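Local coordinates for AlgX/AlgJ SGNH hydrolase-like domain-containing protein (Eubacterium siraeum, PDB 4NZK) that is of unknown function but, as a DHHW family protein of the SGNH hydrolase clan, probably acts as a hydrolase or acyl transferase related to AlgX and AlgJ, at residues A[233-236]-A[237-241]; A[318-321]-A[322-326]; A[285-289]-A[290-294]. All blocks are in the same frame, centred on the assembly; numbering follows the deposited sequence. Where two conformers were deposited one is given.

Interaction 1: residues A[233-236]-A[237-241]; sequences YYTT and DFKAD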
ATOM      1  N   TYR A 233      19.154  -3.977  -0.893  1.00 17.09           N
ATOM      2  CA  TYR A 233      18.348  -4.303  -2.052  1.00 16.62           C
ATOM      3  C   TYR A 233      18.722  -5.672  -2.642  1.00 17.14           C
ATOM      4  O   TYR A 233      19.899  -5.990  -2.826  1.00 19.02           O
ATOM      5  CB  TYR A 233      18.464  -3.195  -3.091  1.00 16.07           C
ATOM      6  CG  TYR A 233      17.725  -1.946  -2.691  1.00 15.56           C
ATOM      7  CD1 TYR A 233      18.309  -1.001  -1.864  1.00 16.20           C
ATOM      8  CD2 TYR A 233      16.446  -1.678  -3.172  1.00 17.91           C
ATOM      9  CE1 TYR A 233      17.612   0.131  -1.468  1.00 16.74           C
ATOM     10  CE2 TYR A 233      15.761  -0.554  -2.811  1.00 20.92           C
ATOM     11  CZ  TYR A 233      16.341   0.358  -1.955  1.00 17.20           C
ATOM     12  OH  TYR A 233      15.644   1.478  -1.582  1.00 18.55           O
ATOM     13  N   TYR A 234      17.688  -6.471  -2.887  1.00 16.60           N
ATOM     14  CA  TYR A 234      17.811  -7.830  -3.380  1.00 16.60           C
ATOM     15  C   TYR A 234      16.976  -8.032  -4.639  1.00 17.47           C
ATOM     16  O   TYR A 234      16.025  -7.282  -4.914  1.00 17.50           O
ATOM     17  CB  TYR A 234      17.333  -8.816  -2.316  1.00 17.99           C
ATOM     18  CG  TYR A 234      18.179  -8.920  -1.076  1.00 16.10           C
ATOM     19  CD1 TYR A 234      18.028  -8.013  -0.031  1.00 19.85           C
ATOM     20  CD2 TYR A 234      19.082  -9.965  -0.907  1.00 23.13           C
ATOM     21  CE1 TYR A 234      18.795  -8.109   1.113  1.00 24.12           C
ATOM     22  CE2 TYR A 234      19.844 -10.071   0.245  1.00 26.72           C
ATOM     23  CZ  TYR A 234      19.696  -9.140   1.243  1.00 28.88           C
ATOM     24  OH  TYR A 234      20.437  -9.235   2.398  1.00 37.51           O
ATOM     25  N   THR A 235      17.339  -9.056  -5.397  1.00 18.16           N
ATOM     26  CA  THR A 235      16.551  -9.465  -6.519  1.00 21.24           C
ATOM     27  C   THR A 235      15.311 -10.186  -5.984  1.00 19.50           C
ATOM     28  O   THR A 235      15.203 -10.465  -4.793  1.00 19.05           O
ATOM     29  CB  THR A 235      17.314 -10.471  -7.385  1.00 21.86           C
ATOM     30  OG1 THR A 235      17.622 -11.635  -6.594  1.00 26.34           O
ATOM     31  CG2 THR A 235      18.561  -9.874  -7.862  1.00 24.19           C
ATOM     32  N   THR A 236      14.427 -10.559  -6.894  1.00 19.88           N
ATOM     33  CA  THR A 236      13.176 -11.238  -6.513  1.00 18.00           C
ATOM     34  C   THR A 236      13.355 -12.689  -6.071  1.00 17.54           C
ATOM     35  O   THR A 236      12.418 -13.311  -5.531  1.00 18.66           O
ATOM     36  CB  THR A 236      12.122 -11.111  -7.603  1.00 19.50           C
ATOM     37  OG1 THR A 236      12.622 -11.668  -8.811  1.00 23.12           O
ATOM     38  CG2 THR A 236      11.742  -9.656  -7.809  1.00 23.39           C
ATOM     39  N   ASP A 237      14.561 -13.233  -6.244  1.00 19.74           N
ATOM     40  CA  ASP A 237      14.903 -14.521  -5.642  1.00 24.13           C
ATOM     41  C   ASP A 237      15.853 -14.348  -4.435  1.00 21.54           C
ATOM     42  O   ASP A 237      16.539 -15.285  -4.022  1.00 21.90           O
ATOM     43  CB  ASP A 237      15.453 -15.506  -6.672  1.00 26.16           C
ATOM     44  CG  ASP A 237      16.660 -15.012  -7.384  1.00 30.20           C
ATOM     45  OD1 ASP A 237      17.036 -13.837  -7.243  1.00 36.89           O
ATOM     46  OD2 ASP A 237      17.247 -15.823  -8.113  1.00 41.82           O
ATOM     47  N   PHE A 238      15.834 -13.148  -3.864  1.00 20.83           N
ATOM     48  CA  PHE A 238      16.564 -12.802  -2.657  1.00 19.43           C
ATOM     49  C   PHE A 238      18.084 -13.016  -2.742  1.00 19.00           C
ATOM     50  O   PHE A 238      18.680 -13.654  -1.883  1.00 23.50           O
ATOM     51  CB  PHE A 238      15.972 -13.522  -1.452  1.00 19.88           C
ATOM     52  CG  PHE A 238      16.287 -12.861  -0.133  1.00 20.18           C
ATOM     53  CD1 PHE A 238      15.951 -11.537   0.074  1.00 19.55           C
ATOM     54  CD2 PHE A 238      16.871 -13.562   0.915  1.00 24.73           C
ATOM     55  CE1 PHE A 238      16.217 -10.900   1.268  1.00 21.25           C
ATOM     56  CE2 PHE A 238      17.135 -12.928   2.124  1.00 25.07           C
ATOM     57  CZ  PHE A 238      16.811 -11.602   2.294  1.00 23.04           C
ATOM     58  N   LYS A 239      18.661 -12.531  -3.842  1.00 20.94           N
ATOM     59  CA  LYS A 239      20.106 -12.485  -3.992  0.50 23.08           C
ATOM     60  C   LYS A 239      20.469 -11.004  -3.956  1.00 20.29           C
ATOM     61  O   LYS A 239      19.778 -10.174  -4.546  1.00 21.37           O
ATOM     62  CB  LYS A 239      20.556 -13.127  -5.307  0.50 27.43           C
ATOM     63  CG  LYS A 239      20.031 -14.537  -5.567  0.50 23.92           C
ATOM     64  CD  LYS A 239      20.358 -15.534  -4.457  0.50 22.84           C
ATOM     65  CE  LYS A 239      19.858 -16.920  -4.856  0.50 24.44           C
ATOM     66  NZ  LYS A 239      19.917 -17.893  -3.744  0.50 30.22           N
ATOM     67  N   ALA A 240      21.542 -10.672  -3.239  1.00 24.00           N
ATOM     68  CA  ALA A 240      21.959  -9.276  -3.128  1.00 25.56           C
ATOM     69  C   ALA A 240      22.184  -8.716  -4.527  1.00 23.15           C
ATOM     70  O   ALA A 240      22.802  -9.380  -5.376  1.00 28.87           O
ATOM     71  CB  ALA A 240      23.228  -9.152  -2.295  1.00 35.98           C
ATOM     72  N   ASP A 241      21.620  -7.543  -4.769  1.00 20.83           N
ATOM     73  CA  ASP A 241      21.676  -6.902  -6.066  1.00 25.60           C
ATOM     74  C   ASP A 241      22.949  -6.072  -6.128  1.00 30.51           C
ATOM     75  O   ASP A 241      23.061  -5.038  -5.498  1.00 27.43           O
ATOM     76  CB  ASP A 241      20.438  -6.055  -6.317  1.00 22.16           C
ATOM     77  CG  ASP A 241      20.359  -5.528  -7.730  1.00 32.13           C
ATOM     78  OD1 ASP A 241      21.401  -5.510  -8.432  1.00 40.49           O
ATOM     79  OD2 ASP A 241      19.255  -5.107  -8.143  1.00 37.41           O
TER
HETATM   80  O   HOH W   1      22.306  -4.643  -2.926  1.00 23.94           O
HETATM   81  O   HOH W   2      17.106  -5.001  -6.395  1.00 36.19           O
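Thr235 is tied to Lys239 twice: its backbone N gives a nearly straight bond to Lys239 O (2.8 Å, 168° at the hydrogen), and its OG1 accepts from Lys239 N at 3.1 Å. The same hydroxyl donates to Asp237 OD1, though the modelled 2.4 Å is doubtfully short. OG1 faces into the turn because it sits between the backbone N and the carbonyl carbon (chi1 61°). Thr235 O receives Phe238 N at 2.9 Å, closing a type I turn; Phe238 then takes left-handed backbone angles, giving a G1 bulge. Beyond the bulge, Asp241 N bonds to Tyr233 O, a water links Tyr234 O with Asp241 OD2, and Asp241 OD1 accepts from Gln243 N. The rings of Tyr234 and Phe238 stack face to face, centroids 4.1 Å apart and planes 21° from parallel, with Phe238 CE1 over the centre of the tyrosine ring. Without the ring of Tyr234, as with an alanine here, the Phe238 face that stacks on it would probably lose its aromatic cover and the ring turn more easily, although Phe320 still meets it edge to face. Backbone bonds and one threonine hydroxyl thus fix the reversal after strand 229-234, while the stacked rings cover its flank.

Interaction 2: residues A[318-321]-A[322-326]; sequences PDFI and KDNGI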
ATOM      1  N   PRO A 318       6.520 -19.385   2.577  1.00 15.13           N
ATOM      2  CA  PRO A 318       6.596 -19.916   3.949  1.00 15.10           C
ATOM      3  C   PRO A 318       8.041 -20.233   4.378  1.00 16.31           C
ATOM      4  O   PRO A 318       8.424 -20.013   5.539  1.00 16.72           O
ATOM      5  CB  PRO A 318       5.700 -21.153   3.895  1.00 15.79           C
ATOM      6  CG  PRO A 318       4.698 -20.786   2.831  1.00 15.85           C
ATOM      7  CD  PRO A 318       5.505 -20.072   1.769  1.00 15.06           C
ATOM      8  N   ASP A 319       8.848 -20.713   3.443  1.00 16.70           N
ATOM      9  CA  ASP A 319      10.249 -20.985   3.748  1.00 19.93           C
ATOM     10  C   ASP A 319      11.037 -19.675   3.931  1.00 17.22           C
ATOM     11  O   ASP A 319      11.934 -19.606   4.752  1.00 18.96           O
ATOM     12  CB  ASP A 319      10.881 -21.827   2.663  1.00 20.34           C
ATOM     13  CG  ASP A 319      10.523 -23.307   2.776  1.00 24.25           C
ATOM     14  OD1 ASP A 319       9.868 -23.744   3.753  1.00 27.73           O
ATOM     15  OD2 ASP A 319      10.972 -24.035   1.856  1.00 27.89           O
ATOM     16  N   PHE A 320      10.717 -18.652   3.149  1.00 17.26           N
ATOM     17  CA  PHE A 320      11.332 -17.333   3.335  1.00 17.64           C
ATOM     18  C   PHE A 320      11.067 -16.795   4.758  1.00 14.16           C
ATOM     19  O   PHE A 320      11.964 -16.227   5.389  1.00 16.95           O
ATOM     20  CB  PHE A 320      10.788 -16.399   2.240  1.00 21.26           C
ATOM     21  CG  PHE A 320      11.344 -15.028   2.270  1.00 18.20           C
ATOM     22  CD1 PHE A 320      12.620 -14.787   1.786  1.00 20.72           C
ATOM     23  CD2 PHE A 320      10.600 -13.980   2.721  1.00 19.84           C
ATOM     24  CE1 PHE A 320      13.134 -13.516   1.763  1.00 20.42           C
ATOM     25  CE2 PHE A 320      11.117 -12.700   2.709  1.00 22.82           C
ATOM     26  CZ  PHE A 320      12.382 -12.469   2.211  1.00 19.31           C
ATOM     27  N   ILE A 321       9.842 -16.954   5.252  1.00 15.26           N
ATOM     28  CA  ILE A 321       9.488 -16.550   6.621  1.00 15.65           C
ATOM     29  C   ILE A 321      10.347 -17.298   7.647  1.00 15.46           C
ATOM     30  O   ILE A 321      10.895 -16.702   8.590  1.00 16.60           O
ATOM     31  CB  ILE A 321       7.966 -16.776   6.882  1.00 16.46           C
ATOM     32  CG1 ILE A 321       7.167 -15.517   6.564  1.00 20.31           C
ATOM     33  CG2 ILE A 321       7.614 -17.119   8.334  1.00 19.28           C
ATOM     34  CD1 ILE A 321       7.462 -14.833   5.283  1.00 19.06           C
ATOM     35  N   LYS A 322      10.427 -18.614   7.469  1.00 16.07           N
ATOM     36  CA  LYS A 322      11.140 -19.471   8.419  1.00 17.54           C
ATOM     37  C   LYS A 322      12.630 -19.160   8.417  1.00 16.37           C
ATOM     38  O   LYS A 322      13.249 -18.966   9.491  1.00 20.59           O
ATOM     39  CB  LYS A 322      10.887 -20.942   8.094  1.00 19.47           C
ATOM     40  CG  LYS A 322       9.449 -21.341   8.300  1.00 27.42           C
ATOM     41  CD  LYS A 322       9.137 -22.742   7.767  1.00 40.72           C
ATOM     42  CE  LYS A 322       7.659 -23.080   7.980  1.00 43.53           C
ATOM     43  NZ  LYS A 322       6.826 -21.976   7.488  1.00 41.11           N
ATOM     44  N   ASP A 323      13.194 -19.044   7.222  1.00 16.58           N
ATOM     45  CA  ASP A 323      14.629 -18.821   7.087  1.00 18.69           C
ATOM     46  C   ASP A 323      15.096 -17.490   7.680  1.00 17.69           C
ATOM     47  O   ASP A 323      16.232 -17.388   8.149  1.00 22.87           O
ATOM     48  CB  ASP A 323      15.039 -18.891   5.619  1.00 20.16           C
ATOM     49  CG  ASP A 323      14.939 -20.322   5.021  1.00 27.83           C
ATOM     50  OD1 ASP A 323      14.816 -21.332   5.764  1.00 35.89           O
ATOM     51  OD2 ASP A 323      14.981 -20.433   3.765  1.00 40.20           O
ATOM     52  N   ASN A 324      14.245 -16.467   7.602  1.00 18.27           N
ATOM     53  CA  ASN A 324      14.591 -15.142   8.085  1.00 17.42           C
ATOM     54  C   ASN A 324      14.075 -14.764   9.472  1.00 17.84           C
ATOM     55  O   ASN A 324      14.204 -13.603   9.906  1.00 20.58           O
ATOM     56  CB  ASN A 324      14.202 -14.144   7.019  1.00 18.78           C
ATOM     57  CG  ASN A 324      15.024 -14.350   5.762  1.00 24.24           C
ATOM     58  OD1 ASN A 324      16.204 -14.052   5.756  1.00 24.17           O
ATOM     59  ND2 ASN A 324      14.430 -14.941   4.741  1.00 24.47           N
ATOM     60  N   GLY A 325      13.492 -15.729  10.174  1.00 18.59           N
ATOM     61  CA  GLY A 325      13.055 -15.500  11.555  1.00 17.64           C
ATOM     62  C   GLY A 325      11.923 -14.495  11.692  1.00 16.50           C
ATOM     63  O   GLY A 325      11.779 -13.795  12.700  1.00 17.48           O
ATOM     64  N   ILE A 326      11.104 -14.439  10.652  1.00 16.36           N
ATOM     65  CA  ILE A 326       9.967 -13.534  10.621  0.50 12.00           C
ATOM     66  C   ILE A 326       8.960 -13.860  11.711  1.00 14.09           C
ATOM     67  O   ILE A 326       8.591 -15.020  11.876  1.00 17.64           O
ATOM     68  CB  ILE A 326       9.239 -13.604   9.269  0.50 14.77           C
ATOM     69  CG1 ILE A 326      10.168 -13.116   8.136  0.50 13.11           C
ATOM     70  CG2 ILE A 326       7.923 -12.839   9.330  0.50 12.02           C
ATOM     71  CD1 ILE A 326      10.749 -11.733   8.321  0.50 14.18           C
TER
HETATM   72  O   HOH W   3       9.824 -17.377  11.442  1.00 23.79           O
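Ile321 meets Ile326 at about a right angle where helix 317-323 runs out, its CG1 lying 3.9 Å from Ile326 CB. The backbone brings the two together: Ile326 N bonds to Ile321 O (3.1 Å) in the plane of that carbonyl, and Gly325, with positive phi, is the C-prime residue of a Schellman motif whose inner bond, Gly325 N to Lys322 O, is weak. A water donating to both Ile321 O and Ile326 O bridges the same two residues.

Lys322 doubles back over the preceding turn. Its chain runs extended as far as CE and then bends (chi4 50°), which carries NZ to Pro318 O at 3.2 Å. That oxygen already takes the helical bond from Lys322 N, and the two donors come from opposite faces of the carbonyl plane, NZ standing well above it. NZ also bonds to Lys95 O.

Phe320 O is likewise doubly held, by Asn324 N at 3.2 Å and by Asn324 ND2 at 2.9 Å, ND2 lying in the carbonyl plane, on a lone pair, with the oxygen slightly out of the amide plane. The Phe320 ring swings back to the same amide, CG anti to the backbone N (chi1 -178°), with ND2 3.4 Å above one face and offset toward the rim. ND2 thus bonds to a carbonyl and covers a ring at once.

Ile321 packs between Phe92 and Val96 of helix 83-96 and Cys284 and Phe286 of strand 282-287, while Phe320 and Ile326 lean on strands 282-287 and 304-309.

Interaction 3: residues A[285-289]-A[290-294]; sequences IFKDS and YGNAE. With EDO (1,2-ethanediol), chain B.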
ATOM      1  N   ILE A 285       6.329  -7.839   4.705  1.00 12.97           N
ATOM      2  CA  ILE A 285       5.176  -7.237   4.059  1.00 11.85           C
ATOM      3  C   ILE A 285       5.042  -7.823   2.664  1.00 13.76           C
ATOM      4  O   ILE A 285       6.008  -7.870   1.898  1.00 17.33           O
ATOM      5  CB  ILE A 285       5.313  -5.721   3.911  1.00 17.03           C
ATOM      6  CG1 ILE A 285       5.605  -5.077   5.251  1.00 19.26           C
ATOM      7  CG2 ILE A 285       4.065  -5.121   3.291  1.00 16.98           C
ATOM      8  CD1 ILE A 285       6.260  -3.733   5.092  1.00 22.03           C
ATOM      9  N   PHE A 286       3.861  -8.319   2.369  1.00 12.01           N
ATOM     10  CA  PHE A 286       3.503  -8.773   1.049  1.00 13.02           C
ATOM     11  C   PHE A 286       2.453  -7.821   0.550  1.00 12.69           C
ATOM     12  O   PHE A 286       1.370  -7.724   1.101  1.00 12.31           O
ATOM     13  CB  PHE A 286       2.972 -10.191   1.078  1.00 11.92           C
ATOM     14  CG  PHE A 286       4.033 -11.213   1.379  1.00 13.45           C
ATOM     15  CD1 PHE A 286       5.073 -11.434   0.495  1.00 15.89           C
ATOM     16  CD2 PHE A 286       3.960 -11.967   2.543  1.00 15.02           C
ATOM     17  CE1 PHE A 286       6.036 -12.378   0.782  1.00 16.37           C
ATOM     18  CE2 PHE A 286       4.942 -12.894   2.833  1.00 16.36           C
ATOM     19  CZ  PHE A 286       5.966 -13.086   1.943  1.00 15.57           C
ATOM     20  N   LYS A 287       2.793  -7.084  -0.493  1.00 10.91           N
ATOM     21  CA  LYS A 287       1.977  -5.947  -0.882  1.00 10.82           C
ATOM     22  C   LYS A 287       1.777  -5.795  -2.378  1.00 12.57           C
ATOM     23  O   LYS A 287       2.406  -6.474  -3.181  1.00 13.28           O
ATOM     24  CB  LYS A 287       2.632  -4.665  -0.296  1.00 12.38           C
ATOM     25  CG  LYS A 287       4.135  -4.464  -0.554  1.00 16.28           C
ATOM     26  CD  LYS A 287       4.430  -4.040  -1.961  1.00 18.15           C
ATOM     27  CE  LYS A 287       5.900  -3.780  -2.215  1.00 18.16           C
ATOM     28  NZ  LYS A 287       6.053  -3.250  -3.599  1.00 17.15           N
ATOM     29  N   ASP A 288       0.841  -4.920  -2.714  1.00 11.33           N
ATOM     30  CA  ASP A 288       0.773  -4.303  -4.031  1.00 11.74           C
ATOM     31  C   ASP A 288       1.346  -2.876  -3.856  1.00 11.55           C
ATOM     32  O   ASP A 288       1.870  -2.527  -2.789  1.00 13.30           O
ATOM     33  CB  ASP A 288      -0.645  -4.301  -4.591  1.00 12.99           C
ATOM     34  CG  ASP A 288      -1.559  -3.233  -3.948  1.00 12.91           C
ATOM     35  OD1 ASP A 288      -1.130  -2.532  -2.979  1.00 13.87           O
ATOM     36  OD2 ASP A 288      -2.744  -3.073  -4.415  1.00 16.11           O
ATOM     37  N   SER A 289       1.263  -2.031  -4.870  1.00 13.02           N
ATOM     38  CA  SER A 289       1.952  -0.770  -4.769  1.00 12.07           C
ATOM     39  C   SER A 289       1.445   0.187  -3.681  1.00 11.60           C
ATOM     40  O   SER A 289       2.204   1.073  -3.251  1.00 12.42           O
ATOM     41  CB  SER A 289       2.030  -0.061  -6.120  1.00 18.21           C
ATOM     42  OG  SER A 289       0.753   0.232  -6.628  1.00 19.85           O
ATOM     43  N   TYR A 290       0.219  -0.012  -3.166  1.00 11.71           N
ATOM     44  CA  TYR A 290      -0.238   0.820  -2.035  1.00 12.61           C
ATOM     45  C   TYR A 290       0.682   0.619  -0.836  1.00 11.89           C
ATOM     46  O   TYR A 290       0.945   1.542  -0.052  1.00 12.10           O
ATOM     47  CB  TYR A 290      -1.683   0.464  -1.632  1.00 11.96           C
ATOM     48  CG  TYR A 290      -2.696   1.420  -2.146  1.00 12.29           C
ATOM     49  CD1 TYR A 290      -2.898   1.603  -3.498  1.00 12.69           C
ATOM     50  CD2 TYR A 290      -3.456   2.178  -1.273  1.00 11.08           C
ATOM     51  CE1 TYR A 290      -3.817   2.529  -3.962  1.00 11.92           C
ATOM     52  CE2 TYR A 290      -4.364   3.107  -1.733  1.00 11.95           C
ATOM     53  CZ  TYR A 290      -4.533   3.286  -3.069  1.00 12.54           C
ATOM     54  OH  TYR A 290      -5.433   4.224  -3.493  1.00 13.39           O
ATOM     55  N   GLY A 291       1.154  -0.606  -0.661  1.00 11.35           N
ATOM     56  CA  GLY A 291       2.014  -0.894   0.460  1.00 11.71           C
ATOM     57  C   GLY A 291       3.318  -0.156   0.517  1.00 13.27           C
ATOM     58  O   GLY A 291       3.878   0.048   1.598  1.00 14.74           O
ATOM     59  N   ASN A 292       3.793   0.300  -0.641  1.00 13.55           N
ATOM     60  CA  ASN A 292       5.086   0.970  -0.711  1.00 13.42           C
ATOM     61  C   ASN A 292       5.148   2.136   0.256  1.00 13.63           C
ATOM     62  O   ASN A 292       6.168   2.341   0.937  1.00 15.68           O
ATOM     63  CB  ASN A 292       5.335   1.472  -2.125  1.00 14.23           C
ATOM     64  CG  ASN A 292       5.423   0.342  -3.173  1.00 15.23           C
ATOM     65  OD1 ASN A 292       5.096  -0.812  -2.922  1.00 17.76           O
ATOM     66  ND2 ASN A 292       5.822   0.711  -4.386  1.00 17.22           N
ATOM     67  N   ALA A 293       4.063   2.913   0.302  1.00 14.28           N
ATOM     68  CA  ALA A 293       4.038   4.128   1.129  1.00 12.53           C
ATOM     69  C   ALA A 293       3.876   3.872   2.610  1.00 13.54           C
ATOM     70  O   ALA A 293       4.052   4.782   3.418  1.00 13.12           O
ATOM     71  CB  ALA A 293       2.964   5.096   0.644  1.00 12.17           C
ATOM     72  N   GLU A 294       3.517   2.645   2.973  1.00 12.44           N
ATOM     73  CA  GLU A 294       3.416   2.282   4.396  1.00 12.68           C
ATOM     74  C   GLU A 294       4.788   2.069   5.011  1.00 12.24           C
ATOM     75  O   GLU A 294       4.973   2.287   6.184  1.00 12.82           O
ATOM     76  CB  GLU A 294       2.608   0.993   4.599  1.00 11.99           C
ATOM     77  CG  GLU A 294       1.166   1.081   4.114  1.00 13.26           C
ATOM     78  CD  GLU A 294       0.382  -0.233   4.230  1.00 16.18           C
ATOM     79  OE1 GLU A 294       0.673  -1.026   5.141  1.00 17.15           O
ATOM     80  OE2 GLU A 294      -0.564  -0.456   3.402  1.00 16.18           O
TER
HETATM   81  C1  EDO B 401       9.844  -2.835  -3.066  1.00 27.03           C
HETATM   82  O1  EDO B 401       8.702  -2.040  -3.339  1.00 21.77           O
HETATM   83  C2  EDO B 401       9.517  -4.335  -2.938  1.00 19.72           C
HETATM   84  O2  EDO B 401       8.560  -4.729  -3.915  1.00 24.52           O
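Lys287 NZ is gripped from several sides: by Asn292 OD1 at 2.7 Å, by both hydroxyls of a bound 1,2-ethanediol, and through salt bridges by Asp267 and Asp309. Here a central parallel strand of the SGNH-type alpha/beta fold, 282-287, ends and the chain swings into a helical turn. The lysine chain bends early: CG stands between the backbone N and the carbonyl carbon (chi1 50°), a second bend follows at chi2, and the rest is extended, so it crosses the Asn292 side chain at about a right angle. NZ lies tilted 26° from the carbonyl plane of the amide. Asn292 ND2 goes to Asp267 as well, which fixes the amide's rotation. The two acids probably balance the buried ammonium charge, and the diol, likely from the crystallisation liquor, sits beside this charged cluster.

At the start of the turn, Asp288 OD1 accepts Tyr290 N at 2.9 Å in an Asx turn, met from above the carboxylate plane, while OD2 is held by Ser337 OG and Cys334 N. Asp288 O takes Gly291 N at 3.0 Å, and Ser289 O takes Asn292 N at 3.2 Å; these successive turns wind the chain tightly. Ser289 OG leaves the turn for His164 NE2, a pairing consistent with the serine and histidine of an SGNH active site, as in AlgX and AlgJ. The Tyr290 ring points away, its OH bonded to His163 O and its ring meeting Trp165. Gly291 CA lies 3.9 Å from Lys287 CB, and a CB on Gly291 would run into that same lysine carbon.

Overall arrangement
Along the chain the order is interaction 1, interaction 3, interaction 2. Interactions 1 and 3 both follow strands of the mixed seven-stranded sheet, the first after outermost strand 229-234, the third after inner strand 282-287; their centres are 18 Å apart and they do not touch. Interaction 2 ends helix 317-323, just before strand 328-334 of the same sheet. It touches interaction 1, about 15 Å away between centres, where Phe320 meets Phe238, and interaction 3, about 19 Å away, where Ile321 CD1 reaches Phe286 CE2 at 4.0 Å. Interactions 1 and 2 lie more than 20 Å from the chain's centre, while interaction 3, near it, holds the probable active-site serine.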